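Local atomic coordinates of ABC transporter, substrate binding protein (Aeropyrum pernix, PDB entry 3EAF), a protein that probably binds a small solute outside the cell, as the substrate-binding component of an ABC transporter, and hands it to the membrane permease. Residues 18-23 against 81-86. Sequence-based numbering, arbitrary orientation.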
# COMPACT_ATOMS: atom_id res chain seq x y z
N SER A 18 -4.16 -3.46 12.05
CA SER A 18 -3.85 -4.89 11.98
C SER A 18 -4.86 -5.68 11.13
O SER A 18 -4.58 -6.80 10.73
CB SER A 18 -3.68 -5.51 13.37
OG SER A 18 -4.83 -5.31 14.18
N ASP A 19 -6.02 -5.08 10.86
CA ASP A 19 -6.98 -5.64 9.90
C ASP A 19 -6.29 -5.96 8.55
O ASP A 19 -6.59 -6.99 7.93
CB ASP A 19 -8.21 -4.72 9.70
CG ASP A 19 -7.86 -3.27 9.32
OD1 ASP A 19 -6.66 -2.92 9.18
OD2 ASP A 19 -8.80 -2.46 9.19
N VAL A 20 -5.36 -5.10 8.14
CA VAL A 20 -4.56 -5.31 6.93
C VAL A 20 -3.09 -5.65 7.24
O VAL A 20 -2.36 -6.21 6.40
CB VAL A 20 -4.66 -4.09 5.96
CG1 VAL A 20 -6.08 -3.93 5.42
CG2 VAL A 20 -4.21 -2.78 6.65
N GLY A 21 -2.66 -5.31 8.46
CA GLY A 21 -1.28 -5.47 8.90
C GLY A 21 -0.82 -6.90 9.15
O GLY A 21 0.33 -7.24 8.88
N LYS A 22 -1.73 -7.73 9.67
CA LYS A 22 -1.43 -9.14 9.93
C LYS A 22 -1.01 -9.88 8.65
O LYS A 22 0.01 -10.55 8.63
CB LYS A 22 -2.62 -9.85 10.57
CG LYS A 22 -2.88 -9.49 12.03
CD LYS A 22 -4.13 -10.23 12.51
CE LYS A 22 -4.51 -9.85 13.94
NZ LYS A 22 -3.65 -10.53 14.97
N GLY A 23 -1.81 -9.72 7.59
CA GLY A 23 -1.53 -10.34 6.29
C GLY A 23 -0.22 -9.85 5.71
O GLY A 23 0.59 -10.64 5.22
N ILE A 81 11.88 -2.99 6.28
CA ILE A 81 10.58 -3.19 5.66
C ILE A 81 9.57 -2.64 6.65
O ILE A 81 9.34 -3.23 7.71
CB ILE A 81 10.33 -4.69 5.36
CG1 ILE A 81 11.46 -5.27 4.48
CG2 ILE A 81 8.93 -4.92 4.76
CD1 ILE A 81 11.57 -4.68 3.06
N GLY A 82 9.00 -1.48 6.31
CA GLY A 82 8.20 -0.72 7.26
C GLY A 82 6.70 -0.69 7.00
O GLY A 82 6.19 -1.44 6.17
N TRP A 83 6.02 0.21 7.71
CA TRP A 83 4.56 0.21 7.74
C TRP A 83 3.92 1.61 7.60
O TRP A 83 3.72 2.09 6.48
CB TRP A 83 4.05 -0.55 8.99
CG TRP A 83 2.55 -0.66 9.06
CD1 TRP A 83 1.71 -0.00 9.92
CD2 TRP A 83 1.71 -1.45 8.21
NE1 TRP A 83 0.40 -0.34 9.66
CE2 TRP A 83 0.37 -1.24 8.62
CE3 TRP A 83 1.96 -2.33 7.14
CZ2 TRP A 83 -0.71 -1.86 7.99
CZ3 TRP A 83 0.87 -2.95 6.52
CH2 TRP A 83 -0.45 -2.71 6.94
N GLY A 84 3.61 2.27 8.71
CA GLY A 84 2.64 3.38 8.72
C GLY A 84 3.10 4.68 8.09
O GLY A 84 4.29 5.01 8.14
N THR A 85 2.17 5.42 7.50
CA THR A 85 2.50 6.72 6.88
C THR A 85 3.13 7.71 7.87
O THR A 85 4.18 8.30 7.57
CB THR A 85 1.27 7.37 6.19
OG1 THR A 85 0.97 6.64 5.00
CG2 THR A 85 1.54 8.83 5.81
N ALA A 86 2.49 7.89 9.03
CA ALA A 86 2.98 8.83 10.04
C ALA A 86 4.43 8.54 10.43
O ALA A 86 5.29 9.41 10.33
CB ALA A 86 2.07 8.85 11.28
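W83 reaches V20 and G21 with the benzo end of its indole, the part of the ring system farthest from its own backbone, and so illustrates how one large side chain can span the distance between a strand end and a helix start. With its CB directed at the helix and CG anti to the backbone N (chi1 -177°), W83 brings CH2 to 3.5 Å from the CA of G21, although the CA atoms of G21 and W83 are 8.2 Å apart. That approach is oblique to the ring. V20 comes differently: its CG2 methyl lies at the ring edge, in plane, 3.8 Å from CH2 and 3.9 Å from CZ2, and the two side chains cross at about a right angle. Such a meeting belongs to the N-terminal lobe of a periplasmic-binding-protein fold, where the first turn of helix 18-38 faces the loop that leaves parallel strand 79-82 and, with G84 as N-cap, enters helix 85-98. No hydrogen bond joins the two segments; the indole NE1 instead bonds OG1 of T17, just ahead of the helix, which helps fix the ring's rotation. Replacing W83 by an alanine would probably leave the V20 methyl and the CA of G21 without their ring contact, and T17 OG1 without its indole partner. Y24 and W233 each meet the indole edge-to-face, and a glycerol, probably from the crystallisation liquor, lies about 4 Å from the W83 side chain, consistent with a pocket here.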